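Long-range contacts in NADH oxidase (Thermus thermophilus, PDB 6RVB), which reduces coenzyme A disulfide at the expense of NADH, with a bound FAD probably relaying electrons between the nucleotide and the disulfide centre: residues G37-G42 against R63-F68; V175-A180 against H203-W208; E349-K354 against V378-T383. All coordinates share one frame; numbering follows the deposited sequence.

Interaction 1 (G37-G42 against R63-F68). With COA (coenzyme A), chain G.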
loop_
_atom_site.group_PDB
_atom_site.type_symbol
_atom_site.label_atom_id
_atom_site.label_comp_id
_atom_site.label_asym_id
_atom_site.label_seq_id
_atom_site.Cartn_x
_atom_site.Cartn_y
_atom_site.Cartn_z
ATOM N N GLY A 37 24.185 17.332 -21.756
ATOM C CA GLY A 37 25.168 17.463 -20.714
ATOM C C GLY A 37 24.855 17.077 -19.272
ATOM O O GLY A 37 25.703 17.213 -18.431
ATOM N N TRP A 38 23.700 16.506 -18.985
ATOM C CA TRP A 38 23.583 15.626 -17.818
ATOM C C TRP A 38 22.899 14.317 -18.209
ATOM O O TRP A 38 22.067 14.254 -19.069
ATOM C CB TRP A 38 22.700 16.237 -16.772
ATOM C CG TRP A 38 23.132 17.459 -16.108
ATOM C CD1 TRP A 38 22.990 18.731 -16.540
ATOM C CD2 TRP A 38 23.671 17.534 -14.831
ATOM N NE1 TRP A 38 23.452 19.597 -15.607
ATOM C CE2 TRP A 38 23.879 18.868 -14.541
ATOM C CE3 TRP A 38 23.994 16.589 -13.880
ATOM C CZ2 TRP A 38 24.406 19.278 -13.356
ATOM C CZ3 TRP A 38 24.531 16.997 -12.701
ATOM C CH2 TRP A 38 24.736 18.318 -12.442
ATOM N N VAL A 39 23.180 13.258 -17.511
ATOM C CA VAL A 39 22.751 11.944 -17.947
ATOM C C VAL A 39 22.289 11.166 -16.705
ATOM O O VAL A 39 22.779 11.372 -15.587
ATOM C CB VAL A 39 23.948 11.235 -18.746
ATOM C CG1 VAL A 39 24.755 10.281 -17.925
ATOM C CG2 VAL A 39 23.481 10.577 -19.966
ATOM N N SER A 40 21.326 10.297 -16.875
ATOM C CA SER A 40 20.890 9.448 -15.780
ATOM C C SER A 40 20.518 10.159 -14.482
ATOM O O SER A 40 21.151 9.946 -13.467
ATOM C CB SER A 40 21.951 8.405 -15.512
ATOM O OG SER A 40 21.513 7.499 -14.545
ATOM N N TYR A 41 19.473 10.973 -14.487
ATOM C CA TYR A 41 19.125 11.729 -13.296
ATOM C C TYR A 41 17.607 11.738 -13.084
ATOM O O TYR A 41 16.803 11.493 -13.973
ATOM C CB TYR A 41 19.672 13.157 -13.425
ATOM C CG TYR A 41 19.049 13.915 -14.600
ATOM C CD1 TYR A 41 19.587 13.855 -15.836
ATOM C CD2 TYR A 41 17.875 14.663 -14.443
ATOM C CE1 TYR A 41 19.002 14.498 -16.859
ATOM C CE2 TYR A 41 17.285 15.302 -15.478
ATOM C CZ TYR A 41 17.855 15.230 -16.699
ATOM O OH TYR A 41 17.332 15.888 -17.816
ATOM N N GLY A 42 17.180 12.053 -11.884
ATOM C CA GLY A 42 15.791 11.870 -11.596
ATOM C C GLY A 42 15.066 13.136 -11.758
ATOM O O GLY A 42 14.961 13.838 -10.804
ATOM N N ARG A 63 23.755 7.636 -11.906
ATOM C CA ARG A 63 25.014 7.158 -12.321
ATOM C C ARG A 63 25.701 8.292 -13.071
ATOM O O ARG A 63 25.055 8.999 -13.814
ATOM C CB ARG A 63 24.807 6.013 -13.251
ATOM C CG ARG A 63 25.999 5.132 -13.320
ATOM C CD ARG A 63 25.681 3.750 -13.716
ATOM N NE ARG A 63 24.887 3.130 -12.700
ATOM C CZ ARG A 63 24.215 2.038 -12.928
ATOM N NH1 ARG A 63 24.316 1.488 -14.122
ATOM N NH2 ARG A 63 23.484 1.504 -11.969
ATOM N N THR A 64 27.009 8.490 -12.849
ATOM C CA THR A 64 27.805 9.587 -13.453
ATOM C C THR A 64 28.473 9.031 -14.633
ATOM O O THR A 64 28.602 7.818 -14.722
ATOM C CB THR A 64 28.923 10.141 -12.497
ATOM O OG1 THR A 64 29.856 9.110 -12.180
ATOM C CG2 THR A 64 28.358 10.685 -11.196
ATOM N N PRO A 65 28.917 9.898 -15.551
ATOM C CA PRO A 65 29.405 9.322 -16.808
ATOM C C PRO A 65 30.714 8.648 -16.538
ATOM O O PRO A 65 31.034 7.729 -17.299
ATOM C CB PRO A 65 29.537 10.545 -17.744
ATOM C CG PRO A 65 28.716 11.494 -17.186
ATOM C CD PRO A 65 28.912 11.337 -15.669
ATOM N N GLU A 66 31.393 9.050 -15.456
ATOM C CA GLU A 66 32.544 8.275 -15.010
ATOM C C GLU A 66 32.157 6.849 -14.510
ATOM O O GLU A 66 32.833 5.874 -14.894
ATOM C CB GLU A 66 33.480 9.071 -14.062
ATOM C CG GLU A 66 34.735 8.312 -13.573
ATOM C CD GLU A 66 35.764 7.989 -14.700
ATOM O OE1 GLU A 66 35.642 8.560 -15.824
ATOM O OE2 GLU A 66 36.700 7.164 -14.450
ATOM N N GLU A 67 31.076 6.701 -13.717
ATOM C CA GLU A 67 30.737 5.368 -13.222
ATOM C C GLU A 67 30.288 4.511 -14.416
ATOM O O GLU A 67 30.629 3.334 -14.506
ATOM C CB GLU A 67 29.697 5.400 -12.141
ATOM C CG GLU A 67 29.866 6.527 -11.169
ATOM C CD GLU A 67 28.764 6.603 -10.060
ATOM O OE1 GLU A 67 27.662 7.176 -10.286
ATOM O OE2 GLU A 67 29.010 6.123 -8.930
ATOM N N PHE A 68 29.550 5.093 -15.351
ATOM C CA PHE A 68 29.209 4.375 -16.528
ATOM C C PHE A 68 30.451 3.850 -17.244
ATOM O O PHE A 68 30.503 2.680 -17.653
ATOM C CB PHE A 68 28.467 5.281 -17.463
ATOM C CG PHE A 68 26.974 5.197 -17.331
ATOM C CD1 PHE A 68 26.282 4.022 -17.643
ATOM C CD2 PHE A 68 26.238 6.313 -16.894
ATOM C CE1 PHE A 68 24.897 3.963 -17.495
ATOM C CE2 PHE A 68 24.878 6.261 -16.748
ATOM C CZ PHE A 68 24.207 5.088 -17.065
HETATM N N1A COA G . 18.350 -5.381 -3.525
HETATM C C2A COA G . 18.669 -6.374 -4.396
HETATM N N3A COA G . 18.826 -6.159 -5.751
HETATM C C4A COA G . 18.657 -4.946 -6.359
HETATM C C5A COA G . 18.287 -3.808 -5.480
HETATM C C6A COA G . 18.128 -4.065 -3.986
HETATM N N6A COA G . 17.767 -2.999 -3.145
HETATM N N7A COA G . 18.170 -2.715 -6.266
HETATM C C8A COA G . 18.418 -3.148 -7.526
HETATM N N9A COA G . 18.715 -4.467 -7.601
HETATM C C1B COA G . 19.059 -5.194 -8.877
HETATM C C2B COA G . 17.910 -5.159 -9.889
HETATM O O2B COA G . 17.039 -6.248 -9.528
HETATM C C3B COA G . 18.563 -5.347 -11.266
HETATM O O3B COA G . 18.633 -6.752 -11.571
HETATM P P3B COA G . 19.249 -7.448 -12.887
HETATM O O7A COA G . 18.379 -8.692 -13.006
HETATM O O8A COA G . 19.181 -6.437 -14.009
HETATM O O9A COA G . 20.679 -7.734 -12.484
HETATM C C4B COA G . 19.960 -4.828 -11.054
HETATM O O4B COA G . 20.186 -4.701 -9.626
HETATM C C5B COA G . 20.173 -3.493 -11.776
HETATM O O5B COA G . 19.723 -2.412 -10.934
HETATM P P1A COA G . 20.436 -0.958 -10.918
HETATM O O1A COA G . 19.706 -0.197 -9.854
HETATM O O2A COA G . 21.957 -1.166 -10.886
HETATM O O3A COA G . 19.892 -0.381 -12.341
HETATM P P2A COA G . 20.596 -0.257 -13.784
HETATM O O4A COA G . 19.729 -0.887 -14.880
HETATM O O5A COA G . 22.099 -0.569 -13.753
HETATM O O6A COA G . 20.406 1.365 -13.791
HETATM C CBP COA G . 20.032 3.558 -14.523
HETATM C CCP COA G . 20.014 2.116 -14.953
HETATM C CDP COA G . 20.435 3.573 -13.054
HETATM C CEP COA G . 21.120 4.272 -15.300
HETATM C CAP COA G . 18.582 4.063 -14.820
HETATM O OAP COA G . 17.624 3.336 -14.024
HETATM C C9P COA G . 18.377 5.538 -14.563
HETATM O O9P COA G . 18.894 6.347 -15.323
HETATM N N8P COA G . 17.677 5.963 -13.500
HETATM C C7P COA G . 17.822 7.366 -13.149
HETATM C C6P COA G . 16.805 8.178 -13.934
HETATM C C5P COA G . 15.499 7.595 -13.417
HETATM O O5P COA G . 15.006 6.570 -13.872
HETATM N N4P COA G . 14.839 8.195 -12.450
HETATM C C3P COA G . 13.390 8.076 -12.619
HETATM C C2P COA G . 12.860 8.789 -13.880
HETATM S S1P COA G . 12.118 10.427 -13.434
#
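Ser40 and Arg63 meet beside a bound coenzyme A and grip it at separate points. The hydroxyl OG of Ser40 donates to the pantetheine carbonyl O9P of coenzyme A at 3.0 Å and takes a weak bond from the backbone N of Arg63 at 3.5 Å. With OG anti to the backbone N (chi1 -175°), the hydroxyl reaches both partners. Farther along the ligand, the guanidinium of Arg63 spans the pyrophosphate. NH1 lies 3.0 Å from O5A of coenzyme A, and NH2 shares that oxygen at 3.1 Å while also donating to O2A on the other phosphate, which sits at the edge of the guanidinium in its plane. Three bonds of one cation to two phosphate groups should offset their negative charge. The ligand methyl CDP lies over one guanidinium face, offset toward its rim.

Phe68 packs against these groups. Its CE2 approaches CB of Ser40 at 3.8 Å, the serine carbon lying at the ring edge, and its CZ is 3.6 Å from the ligand methyl CEP. CD of Arg63 lies over the centre of one face of the ring. CG1 of Val39 touches both CE2 of Phe68 and CG of Pro65, each at 4.2 Å.

Behind this layer, Thr64 and Glu67 form a capping box at the start of helix 65-70; Thr64 N donates to Glu67 OE1 at 3.0 Å, whereas the position of Thr64 OG1 is less certain. Val73 and Val75 of strand 73-77 and Ala15 of helix 13-24 back Phe68. Lys20, Asn303 and Arg307 of the same chain and Gln359 O of the second subunit also hydrogen-bond the ligand, in the coenzyme A pocket of this class-III pyridine nucleotide-disulfide oxidoreductase.

Interaction 2 (V175-A180 against H203-W208). With NAD (nicotinamide-adenine-dinucleotide), chain F.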
loop_
_atom_site.group_PDB
_atom_site.type_symbol
_atom_site.label_atom_id
_atom_site.label_comp_id
_atom_site.label_asym_id
_atom_site.label_seq_id
_atom_site.Cartn_x
_atom_site.Cartn_y
_atom_site.Cartn_z
ATOM N N VAL A 175 2.318 32.424 -4.122
ATOM C CA VAL A 175 2.055 31.815 -5.419
ATOM C C VAL A 175 0.631 31.762 -5.769
ATOM O O VAL A 175 -0.192 31.398 -4.943
ATOM C CB VAL A 175 2.748 30.429 -5.647
ATOM C CG1 VAL A 175 3.745 30.065 -4.526
ATOM C CG2 VAL A 175 1.772 29.369 -5.893
ATOM N N THR A 176 0.332 32.147 -6.994
ATOM C CA THR A 176 -1.021 31.996 -7.446
ATOM C C THR A 176 -1.034 31.079 -8.686
ATOM O O THR A 176 -0.253 31.285 -9.625
ATOM C CB THR A 176 -1.652 33.371 -7.558
ATOM O OG1 THR A 176 -2.569 33.394 -8.656
ATOM C CG2 THR A 176 -0.568 34.370 -7.741
ATOM N N LEU A 177 -1.853 30.023 -8.659
ATOM C CA LEU A 177 -1.965 29.021 -9.752
ATOM C C LEU A 177 -3.108 29.329 -10.688
ATOM O O LEU A 177 -4.279 29.334 -10.270
ATOM C CB LEU A 177 -2.337 27.705 -9.146
ATOM C CG LEU A 177 -1.484 26.493 -9.176
ATOM C CD1 LEU A 177 -2.219 25.619 -8.221
ATOM C CD2 LEU A 177 -1.507 25.844 -10.469
ATOM N N LEU A 178 -2.795 29.540 -11.953
ATOM C CA LEU A 178 -3.813 29.750 -12.995
ATOM C C LEU A 178 -4.111 28.474 -13.815
ATOM O O LEU A 178 -3.260 27.993 -14.549
ATOM C CB LEU A 178 -3.280 30.860 -13.905
ATOM C CG LEU A 178 -2.714 32.076 -13.143
ATOM C CD1 LEU A 178 -1.941 33.050 -13.937
ATOM C CD2 LEU A 178 -3.787 32.821 -12.465
ATOM N N GLU A 179 -5.278 27.898 -13.704
ATOM C CA GLU A 179 -5.631 26.783 -14.595
ATOM C C GLU A 179 -6.707 27.157 -15.602
ATOM O O GLU A 179 -7.613 27.896 -15.338
ATOM C CB GLU A 179 -6.093 25.590 -13.759
ATOM C CG GLU A 179 -6.889 24.574 -14.481
ATOM C CD GLU A 179 -6.045 23.764 -15.477
ATOM O OE1 GLU A 179 -4.889 23.364 -15.176
ATOM O OE2 GLU A 179 -6.550 23.463 -16.571
ATOM N N ALA A 180 -6.618 26.617 -16.776
ATOM C CA ALA A 180 -7.624 26.850 -17.803
ATOM C C ALA A 180 -8.896 26.104 -17.595
ATOM O O ALA A 180 -9.878 26.679 -17.788
ATOM C CB ALA A 180 -7.099 26.539 -19.100
ATOM N N HIS A 203 -2.697 26.279 2.367
ATOM C CA HIS A 203 -1.278 26.582 2.473
ATOM C C HIS A 203 -0.904 27.810 1.733
ATOM O O HIS A 203 0.267 28.052 1.427
ATOM C CB HIS A 203 -0.409 25.457 1.989
ATOM C CG HIS A 203 -0.351 24.347 2.951
ATOM N ND1 HIS A 203 -1.289 23.344 3.009
ATOM C CD2 HIS A 203 0.486 24.120 3.970
ATOM C CE1 HIS A 203 -1.015 22.509 3.990
ATOM N NE2 HIS A 203 0.070 22.954 4.578
ATOM N N GLY A 204 -1.904 28.605 1.454
ATOM C CA GLY A 204 -1.629 29.939 1.020
ATOM C C GLY A 204 -1.392 30.147 -0.434
ATOM O O GLY A 204 -0.806 31.144 -0.802
ATOM N N VAL A 205 -1.864 29.226 -1.265
ATOM C CA VAL A 205 -1.720 29.342 -2.711
ATOM C C VAL A 205 -3.075 29.853 -3.161
ATOM O O VAL A 205 -4.109 29.447 -2.634
ATOM C CB VAL A 205 -1.445 27.988 -3.315
ATOM C CG1 VAL A 205 -1.683 28.021 -4.756
ATOM C CG2 VAL A 205 -0.078 27.513 -2.983
ATOM N N GLU A 206 -3.101 30.788 -4.080
ATOM C CA GLU A 206 -4.373 31.179 -4.596
ATOM C C GLU A 206 -4.667 30.377 -5.842
ATOM O O GLU A 206 -3.854 30.374 -6.741
ATOM C CB GLU A 206 -4.302 32.633 -4.939
ATOM C CG GLU A 206 -4.915 33.487 -3.861
ATOM C CD GLU A 206 -5.257 34.834 -4.420
ATOM O OE1 GLU A 206 -6.293 35.387 -4.009
ATOM O OE2 GLU A 206 -4.498 35.325 -5.307
ATOM N N VAL A 207 -5.806 29.702 -5.965
ATOM C CA VAL A 207 -6.007 28.976 -7.237
ATOM C C VAL A 207 -7.123 29.611 -8.088
ATOM O O VAL A 207 -8.238 29.599 -7.641
ATOM C CB VAL A 207 -6.121 27.407 -6.977
ATOM C CG1 VAL A 207 -6.018 27.070 -5.505
ATOM C CG2 VAL A 207 -7.346 26.821 -7.515
ATOM N N TRP A 208 -6.795 30.258 -9.211
ATOM C CA TRP A 208 -7.723 30.779 -10.199
ATOM C C TRP A 208 -8.150 29.581 -11.138
ATOM O O TRP A 208 -7.361 28.848 -11.656
ATOM C CB TRP A 208 -7.048 31.829 -11.151
ATOM C CG TRP A 208 -6.882 33.407 -10.855
ATOM C CD1 TRP A 208 -6.782 34.547 -11.794
ATOM C CD2 TRP A 208 -6.756 33.970 -9.604
ATOM N NE1 TRP A 208 -6.591 35.758 -11.107
ATOM C CE2 TRP A 208 -6.580 35.418 -9.766
ATOM C CE3 TRP A 208 -6.763 33.421 -8.344
ATOM C CZ2 TRP A 208 -6.419 36.234 -8.687
ATOM C CZ3 TRP A 208 -6.583 34.239 -7.272
ATOM C CH2 TRP A 208 -6.422 35.634 -7.434
HETATM P PA NAD F . -0.381 18.152 -17.483
HETATM O O1A NAD F . -0.442 17.064 -16.438
HETATM O O2A NAD F . -0.834 17.892 -18.824
HETATM O O5B NAD F . -1.193 19.471 -16.984
HETATM C C5B NAD F . -2.636 19.722 -16.847
HETATM C C4B NAD F . -3.118 20.997 -17.620
HETATM O O4B NAD F . -4.311 21.828 -17.640
HETATM C C3B NAD F . -2.113 21.923 -17.142
HETATM O O3B NAD F . -1.000 21.336 -17.678
HETATM C C2B NAD F . -2.533 23.131 -17.917
HETATM O O2B NAD F . -1.904 23.643 -19.084
HETATM C C1B NAD F . -3.794 22.802 -18.556
HETATM N N9A NAD F . -3.738 24.318 -18.570
HETATM C C8A NAD F . -3.927 25.276 -17.536
HETATM N N7A NAD F . -3.768 26.598 -17.904
HETATM C C5A NAD F . -3.439 26.491 -19.182
HETATM C C6A NAD F . -3.189 27.521 -19.982
HETATM N N6A NAD F . -3.304 28.640 -19.377
HETATM N N1A NAD F . -2.825 27.306 -21.280
HETATM C C2A NAD F . -2.743 25.955 -21.659
HETATM N N3A NAD F . -2.974 24.859 -20.821
HETATM C C4A NAD F . -3.348 25.140 -19.607
HETATM O O3 NAD F . 1.134 18.483 -17.667
HETATM P PN NAD F . 2.373 18.556 -16.629
HETATM O O1N NAD F . 3.314 19.502 -17.412
HETATM O O2N NAD F . 2.006 18.891 -15.252
HETATM O O5D NAD F . 2.749 17.015 -16.561
HETATM C C5D NAD F . 4.087 16.600 -16.699
HETATM C C4D NAD F . 4.324 15.099 -16.930
HETATM O O4D NAD F . 5.613 14.618 -16.472
HETATM C C3D NAD F . 3.229 14.358 -16.205
HETATM O O3D NAD F . 2.006 14.155 -16.945
HETATM C C2D NAD F . 3.986 13.091 -15.951
HETATM O O2D NAD F . 4.081 12.396 -17.143
HETATM C C1D NAD F . 5.388 13.533 -15.636
HETATM N N1N NAD F . 5.234 13.890 -14.204
HETATM C C2N NAD F . 4.774 12.917 -13.323
HETATM C C3N NAD F . 4.568 13.148 -11.942
HETATM C C7N NAD F . 4.071 12.052 -10.996
HETATM O O7N NAD F . 3.465 10.862 -11.447
HETATM N N7N NAD F . 4.192 12.238 -9.676
HETATM C C4N NAD F . 4.850 14.431 -11.442
HETATM C C5N NAD F . 5.287 15.414 -12.314
HETATM C C6N NAD F . 5.464 15.134 -13.683
#
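Strands 175-178 and 205-208 pair in parallel, at an angle of 19°, with Thr176 beside Glu206, Leu177 beside Val207 and Leu178 beside Trp208. The backbone ladder runs Glu206 N to Val175 O, Leu177 N to Glu206 O and Trp208 N to Leu177 O. It finishes with Glu179 N to Trp208 O, where the N-H points almost straight at its acceptor (177°).

On one face of the sheet, CG2 of Val175 touches both methyls of Val205, and Leu177 adds CD1 against Val205 CG1 at 4.3 Å. The other face carries Thr176, Leu178, Glu206 and Trp208. Trp208 keeps CG beside its backbone N (chi1 -85°), and its side chain runs alongside that of Leu178, whose methyl CD2 meets CD1 of the indole at 3.5 Å. OG1 of Thr176 lies above the indole face near its rim, while CB of Thr176 packs beside CB of Glu206.

Glu179 follows the second strand of the Rossmann unit, where many NAD-binding relatives carry an acid. Here its carboxylate lies beside the ribose ring oxygen O4B of NAD, with OE1 at 3.0 Å and no hydrogen bond to the ribose hydroxyls. Ala157 N and Lys181 N donate to its two oxygens. Ala180 follows against the adenine.

The pair closes a beta-alpha-beta crossover: helix 190-202 ends in a Schellman motif at Gly204 and lays Leu200 on Leu177 and Val205. Helix 159-170 packs on the same face, with Leu162 on Leu177 and Arg169 on Val205. Val232 contacts Thr176 and Trp208, while strand 151-155 hydrogen-bonds to strand 174-178.

Interaction 3 (E349-K354 against V378-T383)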
loop_
_atom_site.group_PDB
_atom_site.type_symbol
_atom_site.label_atom_id
_atom_site.label_comp_id
_atom_site.label_asym_id
_atom_site.label_seq_id
_atom_site.Cartn_x
_atom_site.Cartn_y
_atom_site.Cartn_z
ATOM N N GLU A 349 -15.256 6.724 -23.297
ATOM C CA GLU A 349 -14.967 5.506 -24.022
ATOM C C GLU A 349 -16.197 4.712 -24.339
ATOM O O GLU A 349 -16.151 3.700 -25.035
ATOM C CB GLU A 349 -14.005 4.603 -23.223
ATOM C CG GLU A 349 -12.629 5.149 -23.175
ATOM C CD GLU A 349 -12.050 5.283 -24.564
ATOM O OE1 GLU A 349 -12.256 4.301 -25.317
ATOM O OE2 GLU A 349 -11.442 6.352 -24.902
ATOM N N GLY A 350 -17.303 5.102 -23.795
ATOM C CA GLY A 350 -18.488 4.309 -23.962
ATOM C C GLY A 350 -18.928 3.297 -22.937
ATOM O O GLY A 350 -19.910 2.641 -23.120
ATOM N N PHE A 351 -18.202 3.098 -21.861
ATOM C CA PHE A 351 -18.636 2.054 -20.984
ATOM C C PHE A 351 -19.883 2.527 -20.262
ATOM O O PHE A 351 -20.109 3.724 -20.135
ATOM C CB PHE A 351 -17.596 1.885 -19.974
ATOM C CG PHE A 351 -16.390 1.278 -20.462
ATOM C CD1 PHE A 351 -16.268 -0.117 -20.452
ATOM C CD2 PHE A 351 -15.303 2.059 -20.834
ATOM C CE1 PHE A 351 -15.095 -0.713 -20.863
ATOM C CE2 PHE A 351 -14.131 1.468 -21.252
ATOM C CZ PHE A 351 -14.035 0.091 -21.285
ATOM N N TRP A 352 -20.680 1.610 -19.756
ATOM C CA TRP A 352 -21.711 2.079 -18.900
ATOM C C TRP A 352 -21.147 2.131 -17.522
ATOM O O TRP A 352 -21.319 1.217 -16.741
ATOM C CB TRP A 352 -22.939 1.168 -18.959
ATOM C CG TRP A 352 -23.728 1.275 -20.249
ATOM C CD1 TRP A 352 -23.274 1.729 -21.434
ATOM C CD2 TRP A 352 -25.107 0.952 -20.442
ATOM N NE1 TRP A 352 -24.260 1.674 -22.358
ATOM C CE2 TRP A 352 -25.405 1.218 -21.776
ATOM C CE3 TRP A 352 -26.121 0.462 -19.611
ATOM C CZ2 TRP A 352 -26.688 1.042 -22.308
ATOM C CZ3 TRP A 352 -27.396 0.249 -20.146
ATOM C CH2 TRP A 352 -27.668 0.544 -21.477
ATOM N N ALA A 353 -20.497 3.228 -17.196
ATOM C CA ALA A 353 -19.737 3.323 -15.952
ATOM C C ALA A 353 -20.344 4.075 -14.775
ATOM O O ALA A 353 -21.110 4.940 -14.952
ATOM C CB ALA A 353 -18.407 3.885 -16.265
ATOM N N LYS A 354 -19.944 3.745 -13.573
ATOM C CA LYS A 354 -20.427 4.382 -12.385
ATOM C C LYS A 354 -19.205 4.647 -11.508
ATOM O O LYS A 354 -18.179 4.018 -11.673
ATOM C CB LYS A 354 -21.455 3.471 -11.676
ATOM C CG LYS A 354 -22.885 3.560 -12.273
ATOM C CD LYS A 354 -23.837 2.598 -11.565
ATOM C CE LYS A 354 -25.300 3.001 -11.715
ATOM N NZ LYS A 354 -25.573 4.451 -11.355
ATOM N N VAL A 378 -14.018 3.326 -9.952
ATOM C CA VAL A 378 -14.772 3.524 -11.217
ATOM C C VAL A 378 -15.015 2.141 -11.824
ATOM O O VAL A 378 -14.078 1.400 -12.069
ATOM C CB VAL A 378 -13.919 4.388 -12.173
ATOM C CG1 VAL A 378 -14.525 4.563 -13.445
ATOM C CG2 VAL A 378 -13.747 5.730 -11.560
ATOM N N TYR A 379 -16.261 1.739 -11.992
ATOM C CA TYR A 379 -16.560 0.365 -12.456
ATOM C C TYR A 379 -17.635 0.319 -13.569
ATOM O O TYR A 379 -18.228 1.323 -13.880
ATOM C CB TYR A 379 -16.972 -0.535 -11.303
ATOM C CG TYR A 379 -18.100 0.014 -10.500
ATOM C CD1 TYR A 379 -17.941 1.071 -9.581
ATOM C CD2 TYR A 379 -19.338 -0.464 -10.697
ATOM C CE1 TYR A 379 -19.022 1.575 -8.872
ATOM C CE2 TYR A 379 -20.392 0.019 -10.025
ATOM C CZ TYR A 379 -20.273 1.009 -9.107
ATOM O OH TYR A 379 -21.466 1.381 -8.480
ATOM N N GLU A 380 -17.840 -0.845 -14.185
ATOM C CA GLU A 380 -18.791 -1.047 -15.274
ATOM C C GLU A 380 -20.102 -1.532 -14.694
ATOM O O GLU A 380 -20.113 -2.327 -13.781
ATOM C CB GLU A 380 -18.266 -2.092 -16.210
ATOM C CG GLU A 380 -18.990 -2.126 -17.481
ATOM C CD GLU A 380 -18.392 -2.989 -18.585
ATOM O OE1 GLU A 380 -18.766 -2.667 -19.726
ATOM O OE2 GLU A 380 -17.642 -3.976 -18.354
ATOM N N GLU A 381 -21.228 -1.038 -15.182
ATOM C CA GLU A 381 -22.454 -1.239 -14.480
ATOM C C GLU A 381 -22.800 -2.681 -14.240
ATOM O O GLU A 381 -23.104 -3.094 -13.102
ATOM C CB GLU A 381 -23.549 -0.625 -15.287
ATOM C CG GLU A 381 -24.713 0.041 -14.473
ATOM C CD GLU A 381 -25.572 0.851 -15.412
ATOM O OE1 GLU A 381 -26.299 0.213 -16.190
ATOM O OE2 GLU A 381 -25.464 2.089 -15.449
ATOM N N GLY A 382 -22.798 -3.474 -15.290
ATOM C CA GLY A 382 -23.364 -4.796 -15.091
ATOM C C GLY A 382 -22.396 -5.813 -14.569
ATOM O O GLY A 382 -22.636 -6.473 -13.571
ATOM N N THR A 383 -21.263 -5.891 -15.278
ATOM C CA THR A 383 -20.199 -6.844 -15.063
ATOM C C THR A 383 -19.515 -6.625 -13.755
ATOM O O THR A 383 -19.031 -7.554 -13.120
ATOM C CB THR A 383 -19.182 -6.629 -16.075
ATOM O OG1 THR A 383 -18.988 -5.228 -16.193
ATOM C CG2 THR A 383 -19.642 -7.185 -17.359
#
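Phe351 meets Glu380 where the chain enters a beta hairpin, strands 353-361 and 372-380, in the antiparallel sheet of the dimerisation domain. The chain arrives from helix 343-348 through a Schellman motif at Gly350. OE1 of Glu380 lies at the ring edge, 3.6 Å from CD1 of Phe351, with the ring and carboxylate planes 78° apart. The other oxygen of that carboxylate, OE2, takes a bond from Thr383 OG1, which comes from above its plane, so a residue just past the strand end holds one oxygen of the acid. Leu387 and Leu341 also touch the Phe351 side chain.

Trp352, centre of an inverse gamma turn, gives its carbonyl O to Glu381 N at 2.7 Å. Its indole meets the Glu381 carboxylate at the edge as well, CE3 lying 3.4 Å from OE1.

Ala353 pairs with Glu380 as a non-hydrogen-bonded pair; its CA approaches Tyr379 O at 3.3 Å, and its methyl faces Leu343, Ala346 and Leu347 of helix 343-348.

Lys354 and Tyr379 form the hydrogen-bonded pair, each backbone N giving a bond to the other's O at 3.0 Å. Tyr379 holds CG between its backbone N and carbonyl carbon (chi1 54°), which lays the ring against the Lys354 CB. That CB sits over the ring face, 4.2 Å from the centroid and 28° off the normal, a CH-pi contact. Beyond it the aliphatic chain passes CG of Glu381, and NZ of Lys354 stops 4.7 Å from Glu381 OE2, too far for a salt bridge.

How the interactions relate
Interactions 1 and 2 both lie in the nucleotide-binding part of the chain, their centres 35 Å apart and their nearest atoms about 20 Å apart. Each borders a different ligand: the first coenzyme A, the second the adenosine end of NAD. The side chain of Val39 is about 8 Å and that of Leu177 about 14 Å from a bound FAD. Interaction 3 belongs to the dimerisation domain, 34 Å from interaction 2 and 45 Å from interaction 1 between centres, and on the opposite side of the chain's centre from the latter. It touches no ligand, although the Tyr379 side chain comes within about 12 Å of a bound coenzyme A.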